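Local coordinates for protein condensin complex subunit 3 (Schizosaccharomyces pombe, PDB 5OQR) that acts as a regulatory subunit of the condensin complex, which is required to convert interphase chromatin into condensed, mitotic-like chromosomes, at residues T316-C321 / L367-S372; I320-E323 / L329-K332; Y599-F604 / Q642-T647; T647-A652 / Q677-W682. All blocks are in the same frame, centred on the assembly; numbering follows the deposited sequence.

Coming from the N terminus, the first helix to take part is 308-324, which serves contacts 1 and 2 and lends both of them Ile320 and Cys321. Contact 2 closes first, over a tight turn to helix 327-330. Contact 1 spans that turn and closes later, on helix 356-372, so the short loop lies within the long one. Contacts 3 and 4 follow much further on and come one after the other: helix 601-613 meets helix 639-661, which then packs on helix 669-682, with Thr647 common to both. The centres of contacts 1 and 3 are about 44 Å apart, so two separate regions of the all-helical solenoid are tied locally.

Contact 1 (T316-C321 / L367-S372); sequences TFNEIC and LYIGLS
Asn318 reaches across to bond Ser372 and to touch Ile369, joining two helices of the HEAT-repeat solenoid, 308-324 and 356-372. The backbones come closest at this point, with the CA atoms of Asn318 and Ile369 6.9 Å apart. The Asn318 amide is held away from its own helix because CG stands trans to the backbone N (chi1 -178°), which carries ND2 out to the partner helix. There Asn318 ND2 donates to Ser372 OG at 2.9 Å. The hydroxyl oxygen lies almost in the amide plane, only 7° out of it, although the N-H is bent away from a straight line to the oxygen, at 141°. Ile369 approaches the same nitrogen differently: its CG2 branch sits above the amide plane, 4.0 Å from Asn318 ND2. The amide thus meets a hydroxyl in its plane and a methyl over one face; because Ser372 OG gives its proton to Ile369 O, a flip that brought OD1 to it would probably lose the bond. Leu330 and Met333 also touch Asn318, while Tyr368 nearby makes a cation-pi contact with Arg315. Ser372 OG has a double role, accepting from the amide while giving its own proton back to its helix. It does so at Ile369 O, which also takes Ser372 N, and both donors reach that carbonyl oxygen from the same face of its plane.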
loop_
_atom_site.group_PDB
_atom_site.type_symbol
_atom_site.label_atom_id
_atom_site.label_comp_id
_atom_site.label_asym_id
_atom_site.label_seq_id
_atom_site.Cartn_x
_atom_site.Cartn_y
_atom_site.Cartn_z
ATOM N N THR A 316 2.635 19.888 15.435
ATOM C CA THR A 316 3.252 19.498 14.172
ATOM C C THR A 316 4.304 20.512 13.740
ATOM O O THR A 316 5.386 20.132 13.278
ATOM C CB THR A 316 2.184 19.345 13.088
ATOM O OG1 THR A 316 1.146 18.473 13.553
ATOM C CG2 THR A 316 2.793 18.758 11.821
ATOM N N PHE A 317 3.997 21.803 13.868
ATOM C CA PHE A 317 4.979 22.843 13.585
ATOM C C PHE A 317 6.246 22.621 14.400
ATOM O O PHE A 317 7.362 22.690 13.874
ATOM C CB PHE A 317 4.366 24.214 13.879
ATOM C CG PHE A 317 5.356 25.342 13.884
ATOM C CD1 PHE A 317 5.613 26.060 12.733
ATOM C CD2 PHE A 317 6.016 25.697 15.048
ATOM C CE1 PHE A 317 6.517 27.100 12.737
ATOM C CE2 PHE A 317 6.922 26.735 15.057
ATOM C CZ PHE A 317 7.170 27.438 13.901
ATOM N N ASN A 318 6.085 22.350 15.695
ATOM C CA ASN A 318 7.232 22.047 16.543
ATOM C C ASN A 318 7.933 20.777 16.077
ATOM O O ASN A 318 9.164 20.685 16.121
ATOM C CB ASN A 318 6.770 21.918 17.996
ATOM C CG ASN A 318 7.907 21.641 18.953
ATOM O OD1 ASN A 318 8.754 22.497 19.188
ATOM N ND2 ASN A 318 7.920 20.446 19.526
ATOM N N GLU A 319 7.163 19.791 15.618
ATOM C CA GLU A 319 7.750 18.548 15.130
ATOM C C GLU A 319 8.582 18.785 13.874
ATOM O O GLU A 319 9.679 18.231 13.735
ATOM C CB GLU A 319 6.641 17.535 14.857
ATOM C CG GLU A 319 7.032 16.093 15.087
ATOM C CD GLU A 319 5.826 15.204 15.313
ATOM O OE1 GLU A 319 5.320 14.624 14.331
ATOM O OE2 GLU A 319 5.372 15.101 16.474
ATOM N N ILE A 320 8.077 19.606 12.953
ATOM C CA ILE A 320 8.804 19.900 11.720
ATOM C C ILE A 320 10.116 20.608 12.037
ATOM O O ILE A 320 11.199 20.160 11.641
ATOM C CB ILE A 320 7.930 20.742 10.772
ATOM C CG1 ILE A 320 6.722 19.930 10.301
ATOM C CG2 ILE A 320 8.736 21.229 9.571
ATOM C CD1 ILE A 320 5.631 20.767 9.674
ATOM N N CYS A 321 10.035 21.729 12.755
ATOM C CA CYS A 321 11.214 22.559 12.979
ATOM C C CYS A 321 12.335 21.776 13.647
ATOM O O CYS A 321 13.515 22.002 13.359
ATOM C CB CYS A 321 10.839 23.777 13.820
ATOM S SG CYS A 321 9.720 24.923 12.996
ATOM N N LEU A 367 1.521 17.484 25.624
ATOM C CA LEU A 367 2.475 16.510 26.141
ATOM C C LEU A 367 3.485 16.111 25.072
ATOM O O LEU A 367 4.666 15.904 25.372
ATOM C CB LEU A 367 1.732 15.283 26.665
ATOM C CG LEU A 367 0.908 15.506 27.931
ATOM C CD1 LEU A 367 -0.036 14.341 28.175
ATOM C CD2 LEU A 367 1.823 15.706 29.126
ATOM N N TYR A 368 3.041 15.993 23.818
ATOM C CA TYR A 368 3.968 15.684 22.735
ATOM C C TYR A 368 5.002 16.785 22.570
ATOM O O TYR A 368 6.192 16.506 22.380
ATOM C CB TYR A 368 3.205 15.474 21.425
ATOM C CG TYR A 368 2.632 14.086 21.254
ATOM C CD1 TYR A 368 3.430 12.962 21.403
ATOM C CD2 TYR A 368 1.293 13.900 20.947
ATOM C CE1 TYR A 368 2.913 11.693 21.249
ATOM C CE2 TYR A 368 0.765 12.637 20.794
ATOM C CZ TYR A 368 1.580 11.536 20.945
ATOM O OH TYR A 368 1.061 10.272 20.793
ATOM N N ILE A 369 4.570 18.044 22.630
ATOM C CA ILE A 369 5.517 19.152 22.590
ATOM C C ILE A 369 6.489 19.053 23.754
ATOM O O ILE A 369 7.688 19.313 23.604
ATOM C CB ILE A 369 4.769 20.497 22.590
ATOM C CG1 ILE A 369 3.879 20.607 21.351
ATOM C CG2 ILE A 369 5.754 21.658 22.628
ATOM C CD1 ILE A 369 2.872 21.728 21.413
ATOM N N GLY A 370 5.993 18.666 24.928
ATOM C CA GLY A 370 6.856 18.578 26.092
ATOM C C GLY A 370 7.851 17.440 25.994
ATOM O O GLY A 370 9.006 17.578 26.401
ATOM N N LEU A 371 7.418 16.299 25.458
ATOM C CA LEU A 371 8.331 15.182 25.245
ATOM C C LEU A 371 9.443 15.528 24.267
ATOM O O LEU A 371 10.507 14.902 24.308
ATOM C CB LEU A 371 7.556 13.963 24.745
ATOM C CG LEU A 371 6.765 13.208 25.813
ATOM C CD1 LEU A 371 5.686 12.350 25.185
ATOM C CD2 LEU A 371 7.693 12.353 26.649
ATOM N N SER A 372 9.230 16.512 23.394
ATOM C CA SER A 372 10.240 16.867 22.405
ATOM C C SER A 372 11.329 17.759 22.982
ATOM O O SER A 372 12.462 17.743 22.488
ATOM C CB SER A 372 9.581 17.568 21.219
ATOM O OG SER A 372 9.100 18.846 21.591
#

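Contact 2 (I320-E323 / L329-K332)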
loop_
_atom_site.group_PDB
_atom_site.type_symbol
_atom_site.label_atom_id
_atom_site.label_comp_id
_atom_site.label_asym_id
_atom_site.label_seq_id
_atom_site.Cartn_x
_atom_site.Cartn_y
_atom_site.Cartn_z
ATOM N N ILE A 320 8.077 19.606 12.953
ATOM C CA ILE A 320 8.804 19.900 11.720
ATOM C C ILE A 320 10.116 20.608 12.037
ATOM O O ILE A 320 11.199 20.160 11.641
ATOM C CB ILE A 320 7.930 20.742 10.772
ATOM C CG1 ILE A 320 6.722 19.930 10.301
ATOM C CG2 ILE A 320 8.736 21.229 9.571
ATOM C CD1 ILE A 320 5.631 20.767 9.674
ATOM N N CYS A 321 10.035 21.729 12.755
ATOM C CA CYS A 321 11.214 22.559 12.979
ATOM C C CYS A 321 12.335 21.776 13.647
ATOM O O CYS A 321 13.515 22.002 13.359
ATOM C CB CYS A 321 10.839 23.777 13.820
ATOM S SG CYS A 321 9.720 24.923 12.996
ATOM N N ILE A 322 11.993 20.856 14.549
ATOM C CA ILE A 322 13.016 20.044 15.201
ATOM C C ILE A 322 13.686 19.124 14.189
ATOM O O ILE A 322 14.916 19.017 14.138
ATOM C CB ILE A 322 12.405 19.255 16.374
ATOM C CG1 ILE A 322 12.009 20.220 17.495
ATOM C CG2 ILE A 322 13.387 18.207 16.897
ATOM C CD1 ILE A 322 11.295 19.574 18.662
ATOM N N GLU A 323 12.885 18.437 13.373
ATOM C CA GLU A 323 13.447 17.573 12.340
ATOM C C GLU A 323 14.252 18.387 11.337
ATOM O O GLU A 323 15.393 18.043 11.011
ATOM C CB GLU A 323 12.325 16.810 11.639
ATOM C CG GLU A 323 12.800 15.828 10.573
ATOM C CD GLU A 323 11.954 15.873 9.313
ATOM O OE1 GLU A 323 12.443 15.426 8.253
ATOM O OE2 GLU A 323 10.803 16.356 9.378
ATOM N N LEU A 329 12.887 29.242 14.201
ATOM C CA LEU A 329 11.447 29.026 14.199
ATOM C C LEU A 329 10.976 28.402 15.504
ATOM O O LEU A 329 9.843 28.646 15.933
ATOM C CB LEU A 329 11.047 28.142 13.015
ATOM C CG LEU A 329 10.977 28.797 11.631
ATOM C CD1 LEU A 329 9.856 29.826 11.572
ATOM C CD2 LEU A 329 12.303 29.430 11.237
ATOM N N LEU A 330 11.823 27.596 16.148
ATOM C CA LEU A 330 11.453 26.984 17.418
ATOM C C LEU A 330 11.331 28.003 18.541
ATOM O O LEU A 330 10.642 27.733 19.529
ATOM C CB LEU A 330 12.476 25.918 17.812
ATOM C CG LEU A 330 12.312 24.529 17.198
ATOM C CD1 LEU A 330 13.471 23.647 17.619
ATOM C CD2 LEU A 330 10.993 23.896 17.606
ATOM N N ASP A 331 11.987 29.158 18.420
ATOM C CA ASP A 331 11.869 30.185 19.447
ATOM C C ASP A 331 10.432 30.654 19.620
ATOM O O ASP A 331 10.120 31.298 20.626
ATOM C CB ASP A 331 12.767 31.376 19.106
ATOM C CG ASP A 331 14.238 31.096 19.368
ATOM O OD1 ASP A 331 14.543 30.310 20.288
ATOM O OD2 ASP A 331 15.091 31.668 18.655
ATOM N N LYS A 332 9.551 30.345 18.667
ATOM C CA LYS A 332 8.146 30.701 18.799
ATOM C C LYS A 332 7.383 29.732 19.689
ATOM O O LYS A 332 6.280 30.062 20.138
ATOM C CB LYS A 332 7.493 30.758 17.420
ATOM C CG LYS A 332 8.195 31.697 16.463
ATOM C CD LYS A 332 7.476 31.782 15.135
ATOM C CE LYS A 332 8.253 32.635 14.154
ATOM N NZ LYS A 332 7.436 33.009 12.971
#
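Cys321 and Leu329 meet beside the ring of Phe317, a turn earlier on the same helix as the cysteine. Cys321 SG lies over one face of that ring, 3.7 Å above its plane and displaced toward the rim, and Leu329 also touches Phe317. The two segments themselves bring aliphatic groups and a thiol. Cys321 SG rests against Leu329 CB at 3.5 Å, while the rest of the Leu329 chain leads off elsewhere. Leu330 does more of the work. Its branch point fits against the base of the cysteine, with Leu330 CG 3.8 Å from Cys321 CB, and both its methyls face Ile322 from one side: Leu330 CD1 is 3.7 Å from Ile322 CG1, and CD2 lies near both Ile322 CG1 and Cys321 CB. The Leu330 and Ile322 side chains cross at about a right angle. With an alanine at Leu330 the branch and both methyls go, which would probably open a gap beside Cys321 CB and Ile322 CG1. The arrangement is a helix followed by a short turn and a brief helical piece: helix 308-324 ends, Tyr326 in the turn touches Cys321, and the short, weakly bonded helix 327-330 folds back on it. No hydrogen bond joins the two segments; what holds them here is apolar contact between a thiol and aliphatic groups, which sets no strict direction.

Contact 3 (Y599-F604 / Q642-T647); sequences YRDELF and QWRIAT
Glu602 and Arg644 mark the nearest approach of the two backbones, their CA atoms 6.3 Å apart. The chain arrives at residue 599 as a loop, passes through Arg600 in a left-handed backbone conformation at the N-cap position, and starts helix 601-613 at Asp601. The other segment, 642-647, is a turn of the long helix 639-661. Across the gap Asp601 lies against the arm of Arg644, with Asp601 CB 3.7 Å from Arg644 CD. The arginine chain is stretched out from CG to NE, which carries the guanidinium past the aspartate. Asp601 OD2 then hangs over one face of that group, 3.8 Å above its plane and toward the rim, with the carboxylate and guanidinium planes 35° apart. The resulting salt bridge is long, Asp601 OD2 to Arg644 NE being 4.0 Å, and no N-H points at the oxygen, so the attraction is one of charge alone. Both helices belong to the C-terminal region shared by condensin subunits of this family, an all-helical solenoid; here the start of helix 601-613 lies against the flank of helix 639-661. Asp601 OD2 is gripped by real hydrogen bonds elsewhere, from Tyr634 and from His598, which also touches Arg644. Replacing Arg644 by an alanine removes the guanidinium and the CD that lies on Asp601 CB, and would probably leave the carboxylate less well balanced in charge, held by Tyr634 and His598. Glu602 OE2, poorly ordered, lies near the guanidinium plane at its edge, 4.3 Å from Arg644 NE, too far for a salt bridge.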
loop_
_atom_site.group_PDB
_atom_site.type_symbol
_atom_site.label_atom_id
_atom_site.label_comp_id
_atom_site.label_asym_id
_atom_site.label_seq_id
_atom_site.Cartn_x
_atom_site.Cartn_y
_atom_site.Cartn_z
ATOM N N TYR A 599 14.657 -18.501 14.894
ATOM C CA TYR A 599 14.031 -19.427 15.835
ATOM C C TYR A 599 13.377 -20.552 15.048
ATOM O O TYR A 599 12.202 -20.488 14.686
ATOM C CB TYR A 599 13.027 -18.686 16.709
ATOM C CG TYR A 599 12.303 -19.546 17.719
ATOM C CD1 TYR A 599 12.921 -19.938 18.896
ATOM C CD2 TYR A 599 10.995 -19.952 17.503
ATOM C CE1 TYR A 599 12.264 -20.719 19.822
ATOM C CE2 TYR A 599 10.328 -20.733 18.423
ATOM C CZ TYR A 599 10.968 -21.112 19.583
ATOM O OH TYR A 599 10.310 -21.890 20.507
ATOM N N ARG A 600 14.155 -21.600 14.777
ATOM C CA ARG A 600 13.652 -22.802 14.113
ATOM C C ARG A 600 13.048 -22.467 12.752
ATOM O O ARG A 600 11.952 -22.912 12.408
ATOM C CB ARG A 600 12.630 -23.514 14.999
ATOM C CG ARG A 600 12.913 -23.408 16.488
ATOM C CD ARG A 600 11.928 -24.225 17.298
ATOM N NE ARG A 600 12.213 -25.655 17.229
ATOM C CZ ARG A 600 11.412 -26.605 17.696
ATOM N NH1 ARG A 600 11.763 -27.877 17.590
ATOM N NH2 ARG A 600 10.257 -26.289 18.263
ATOM N N ASP A 601 13.779 -21.666 11.972
ATOM C CA ASP A 601 13.272 -21.200 10.685
ATOM C C ASP A 601 12.700 -22.354 9.874
ATOM O O ASP A 601 11.559 -22.299 9.411
ATOM C CB ASP A 601 14.384 -20.512 9.892
ATOM C CG ASP A 601 15.176 -19.534 10.724
ATOM O OD1 ASP A 601 15.387 -19.811 11.919
ATOM O OD2 ASP A 601 15.595 -18.491 10.181
ATOM N N GLU A 602 13.494 -23.413 9.706
ATOM C CA GLU A 602 13.081 -24.558 8.900
ATOM C C GLU A 602 11.703 -25.057 9.310
ATOM O O GLU A 602 10.867 -25.377 8.456
ATOM C CB GLU A 602 14.104 -25.689 9.028
ATOM C CG GLU A 602 15.568 -25.246 9.028
ATOM C CD GLU A 602 16.078 -24.859 10.411
ATOM O OE1 GLU A 602 15.512 -25.339 11.416
ATOM O OE2 GLU A 602 17.033 -24.057 10.490
ATOM N N LEU A 603 11.447 -25.126 10.616
ATOM C CA LEU A 603 10.205 -25.716 11.105
ATOM C C LEU A 603 9.009 -24.815 10.823
ATOM O O LEU A 603 7.915 -25.306 10.527
ATOM C CB LEU A 603 10.327 -26.000 12.602
ATOM C CG LEU A 603 9.151 -26.733 13.250
ATOM C CD1 LEU A 603 9.068 -28.168 12.762
ATOM C CD2 LEU A 603 9.257 -26.683 14.768
ATOM N N PHE A 604 9.193 -23.499 10.908
ATOM C CA PHE A 604 8.090 -22.564 10.718
ATOM C C PHE A 604 7.970 -22.069 9.286
ATOM O O PHE A 604 6.874 -21.688 8.862
ATOM C CB PHE A 604 8.252 -21.357 11.648
ATOM C CG PHE A 604 7.937 -21.652 13.084
ATOM C CD1 PHE A 604 6.629 -21.805 13.498
ATOM C CD2 PHE A 604 8.947 -21.773 14.018
ATOM C CE1 PHE A 604 6.332 -22.078 14.815
ATOM C CE2 PHE A 604 8.659 -22.045 15.336
ATOM C CZ PHE A 604 7.349 -22.198 15.737
ATOM N N GLN A 642 17.435 -17.560 1.711
ATOM C CA GLN A 642 16.938 -18.107 0.454
ATOM C C GLN A 642 17.148 -19.613 0.398
ATOM O O GLN A 642 16.303 -20.346 -0.125
ATOM C CB GLN A 642 17.626 -17.421 -0.725
ATOM C CG GLN A 642 17.381 -15.926 -0.785
ATOM C CD GLN A 642 17.883 -15.296 -2.068
ATOM O OE1 GLN A 642 19.073 -15.330 -2.365
ATOM N NE2 GLN A 642 16.972 -14.717 -2.837
ATOM N N TRP A 643 18.264 -20.092 0.950
ATOM C CA TRP A 643 18.532 -21.525 0.963
ATOM C C TRP A 643 17.486 -22.272 1.777
ATOM O O TRP A 643 16.999 -23.329 1.359
ATOM C CB TRP A 643 19.932 -21.783 1.518
ATOM C CG TRP A 643 20.407 -23.194 1.361
ATOM C CD1 TRP A 643 20.150 -24.242 2.191
ATOM C CD2 TRP A 643 21.234 -23.709 0.312
ATOM N NE1 TRP A 643 20.761 -25.377 1.725
ATOM C CE2 TRP A 643 21.434 -25.076 0.571
ATOM C CE3 TRP A 643 21.824 -23.145 -0.823
ATOM C CZ2 TRP A 643 22.196 -25.890 -0.263
ATOM C CZ3 TRP A 643 22.578 -23.953 -1.647
ATOM C CH2 TRP A 643 22.759 -25.310 -1.362
ATOM N N ARG A 644 17.124 -21.738 2.945
ATOM C CA ARG A 644 16.117 -22.385 3.780
ATOM C C ARG A 644 14.774 -22.479 3.070
ATOM O O ARG A 644 14.019 -23.429 3.298
ATOM C CB ARG A 644 15.956 -21.622 5.094
ATOM C CG ARG A 644 17.201 -21.577 5.956
ATOM C CD ARG A 644 16.932 -20.846 7.257
ATOM N NE ARG A 644 18.132 -20.705 8.078
ATOM C CZ ARG A 644 18.884 -19.611 8.149
ATOM N NH1 ARG A 644 18.576 -18.527 7.450
ATOM N NH2 ARG A 644 19.954 -19.596 8.931
ATOM N N ILE A 645 14.455 -21.506 2.217
ATOM C CA ILE A 645 13.171 -21.520 1.525
ATOM C C ILE A 645 13.175 -22.570 0.422
ATOM O O ILE A 645 12.179 -23.269 0.210
ATOM C CB ILE A 645 12.848 -20.116 0.979
ATOM C CG1 ILE A 645 12.757 -19.115 2.135
ATOM C CG2 ILE A 645 11.539 -20.128 0.190
ATOM C CD1 ILE A 645 12.691 -17.668 1.702
ATOM N N ALA A 646 14.293 -22.705 -0.292
ATOM C CA ALA A 646 14.402 -23.747 -1.305
ATOM C C ALA A 646 14.378 -25.136 -0.681
ATOM O O ALA A 646 13.972 -26.101 -1.335
ATOM C CB ALA A 646 15.679 -23.551 -2.122
ATOM N N THR A 647 14.792 -25.255 0.581
ATOM C CA THR A 647 14.848 -26.558 1.233
ATOM C C THR A 647 13.459 -27.097 1.556
ATOM O O THR A 647 13.278 -28.316 1.649
ATOM C CB THR A 647 15.692 -26.458 2.502
ATOM O OG1 THR A 647 17.037 -26.124 2.146
ATOM C CG2 THR A 647 15.689 -27.770 3.279
#

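Contact 4 (T647-A652 / Q677-W682); sequences TIFCDA and QQMLDW
A Met-aromatic contact in the buried core of the C-terminal solenoid joins Phe649 to Met679, where two successive helices, 639-661 and 669-682, pack as a hairpin. Met679 SD stands over one face of the Phe649 ring, 4.4 Å from its centroid and 18° off the ring normal, with the sulfur displaced toward the rim. The methionine chain is extended beyond CG, and the sulfur comes to lie over the ring. Phe649 in turn aims its ring at the partner helix by setting CG trans to its backbone N (chi1 -174°), although its CB starts off along the flank. The ring also pushes its edge at the partner backbone: Met679 C and Leu680 N lie in its plane, with Leu680 N 3.9 Å from Phe649 CE2. Leu680 completes the grip from its own side chain, Leu680 CD2 resting 4.1 Å from Phe649 CZ. The aromatic edge is thus wedged beside the helix backbone while sulfur covers a face, which probably hinders the ring from turning. Ala652, about a turn on, points its CB toward the partner helix. Around this core, Leu710 of helix 706-717 touches both Phe649 and Leu680, and Leu733 of helix 725-736 adds to the packing on Phe649. Ile609 of helix 601-613 meets Met679, so the hairpin is flanked by helices from before and after it in the chain.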
loop_
_atom_site.group_PDB
_atom_site.type_symbol
_atom_site.label_atom_id
_atom_site.label_comp_id
_atom_site.label_asym_id
_atom_site.label_seq_id
_atom_site.Cartn_x
_atom_site.Cartn_y
_atom_site.Cartn_z
ATOM N N THR A 647 14.792 -25.255 0.581
ATOM C CA THR A 647 14.848 -26.558 1.233
ATOM C C THR A 647 13.459 -27.097 1.556
ATOM O O THR A 647 13.278 -28.316 1.649
ATOM C CB THR A 647 15.692 -26.458 2.502
ATOM O OG1 THR A 647 17.037 -26.124 2.146
ATOM C CG2 THR A 647 15.689 -27.770 3.279
ATOM N N ILE A 648 12.476 -26.220 1.743
ATOM C CA ILE A 648 11.098 -26.622 1.997
ATOM C C ILE A 648 10.171 -26.215 0.870
ATOM O O ILE A 648 8.980 -26.555 0.902
ATOM C CB ILE A 648 10.587 -26.072 3.346
ATOM C CG1 ILE A 648 10.723 -24.547 3.425
ATOM C CG2 ILE A 648 11.334 -26.718 4.498
ATOM C CD1 ILE A 648 9.520 -23.791 2.919
ATOM N N PHE A 649 10.684 -25.494 -0.126
ATOM C CA PHE A 649 9.936 -25.114 -1.317
ATOM C C PHE A 649 8.992 -26.212 -1.799
ATOM O O PHE A 649 7.771 -26.027 -1.841
ATOM C CB PHE A 649 10.945 -24.750 -2.412
ATOM C CG PHE A 649 10.329 -24.199 -3.663
ATOM C CD1 PHE A 649 9.695 -25.030 -4.569
ATOM C CD2 PHE A 649 10.415 -22.850 -3.948
ATOM C CE1 PHE A 649 9.140 -24.520 -5.721
ATOM C CE2 PHE A 649 9.866 -22.338 -5.098
ATOM C CZ PHE A 649 9.227 -23.171 -5.986
ATOM N N CYS A 650 9.550 -27.362 -2.177
ATOM C CA CYS A 650 8.753 -28.393 -2.836
ATOM C C CYS A 650 7.630 -28.886 -1.934
ATOM O O CYS A 650 6.485 -29.030 -2.373
ATOM C CB CYS A 650 9.652 -29.554 -3.262
ATOM S SG CYS A 650 10.788 -29.148 -4.598
ATOM N N ASP A 651 7.939 -29.153 -0.667
ATOM C CA ASP A 651 6.923 -29.685 0.235
ATOM C C ASP A 651 5.827 -28.660 0.492
ATOM O O ASP A 651 4.646 -29.013 0.570
ATOM C CB ASP A 651 7.568 -30.125 1.546
ATOM C CG ASP A 651 8.844 -30.915 1.330
ATOM O OD1 ASP A 651 8.771 -32.160 1.269
ATOM O OD2 ASP A 651 9.919 -30.288 1.214
ATOM N N ALA A 652 6.199 -27.385 0.627
ATOM C CA ALA A 652 5.196 -26.341 0.786
ATOM C C ALA A 652 4.314 -26.240 -0.450
ATOM O O ALA A 652 3.088 -26.128 -0.340
ATOM C CB ALA A 652 5.874 -25.001 1.067
ATOM N N GLN A 677 5.845 -18.764 -8.811
ATOM C CA GLN A 677 6.732 -17.698 -9.257
ATOM C C GLN A 677 7.134 -16.792 -8.102
ATOM O O GLN A 677 8.259 -16.281 -8.077
ATOM C CB GLN A 677 6.060 -16.891 -10.367
ATOM C CG GLN A 677 6.959 -15.848 -11.006
ATOM C CD GLN A 677 8.251 -16.440 -11.533
ATOM O OE1 GLN A 677 8.247 -17.233 -12.473
ATOM N NE2 GLN A 677 9.366 -16.064 -10.919
ATOM N N GLN A 678 6.236 -16.579 -7.138
ATOM C CA GLN A 678 6.596 -15.826 -5.942
ATOM C C GLN A 678 7.710 -16.526 -5.177
ATOM O O GLN A 678 8.751 -15.927 -4.885
ATOM C CB GLN A 678 5.368 -15.643 -5.050
ATOM C CG GLN A 678 4.610 -14.349 -5.285
ATOM C CD GLN A 678 5.161 -13.198 -4.466
ATOM O OE1 GLN A 678 6.292 -12.757 -4.673
ATOM N NE2 GLN A 678 4.362 -12.709 -3.522
ATOM N N MET A 679 7.508 -17.803 -4.846
ATOM C CA MET A 679 8.544 -18.557 -4.150
ATOM C C MET A 679 9.848 -18.571 -4.934
ATOM O O MET A 679 10.930 -18.587 -4.337
ATOM C CB MET A 679 8.077 -19.988 -3.902
ATOM C CG MET A 679 6.757 -20.132 -3.169
ATOM S SD MET A 679 6.603 -21.801 -2.505
ATOM C CE MET A 679 4.845 -21.933 -2.246
ATOM N N LEU A 680 9.773 -18.577 -6.266
ATOM C CA LEU A 680 10.987 -18.576 -7.074
ATOM C C LEU A 680 11.709 -17.239 -6.987
ATOM O O LEU A 680 12.944 -17.196 -6.959
ATOM C CB LEU A 680 10.651 -18.909 -8.528
ATOM C CG LEU A 680 10.373 -20.380 -8.835
ATOM C CD1 LEU A 680 9.819 -20.529 -10.236
ATOM C CD2 LEU A 680 11.636 -21.211 -8.673
ATOM N N ASP A 681 10.961 -16.137 -6.953
ATOM C CA ASP A 681 11.587 -14.832 -6.778
ATOM C C ASP A 681 12.271 -14.734 -5.422
ATOM O O ASP A 681 13.381 -14.199 -5.315
ATOM C CB ASP A 681 10.544 -13.729 -6.936
ATOM C CG ASP A 681 9.956 -13.684 -8.330
ATOM O OD1 ASP A 681 9.336 -12.660 -8.687
ATOM O OD2 ASP A 681 10.123 -14.672 -9.073
ATOM N N TRP A 682 11.627 -15.250 -4.374
ATOM C CA TRP A 682 12.229 -15.228 -3.044
ATOM C C TRP A 682 13.567 -15.949 -3.017
ATOM O O TRP A 682 14.461 -15.568 -2.253
ATOM C CB TRP A 682 11.282 -15.866 -2.030
ATOM C CG TRP A 682 10.022 -15.097 -1.790
ATOM C CD1 TRP A 682 9.793 -13.787 -2.079
ATOM C CD2 TRP A 682 8.813 -15.597 -1.210
ATOM N NE1 TRP A 682 8.518 -13.439 -1.715
ATOM C CE2 TRP A 682 7.894 -14.533 -1.179
ATOM C CE3 TRP A 682 8.419 -16.842 -0.715
ATOM C CZ2 TRP A 682 6.607 -14.677 -0.673
ATOM C CZ3 TRP A 682 7.144 -16.981 -0.212
ATOM C CH2 TRP A 682 6.251 -15.907 -0.195
#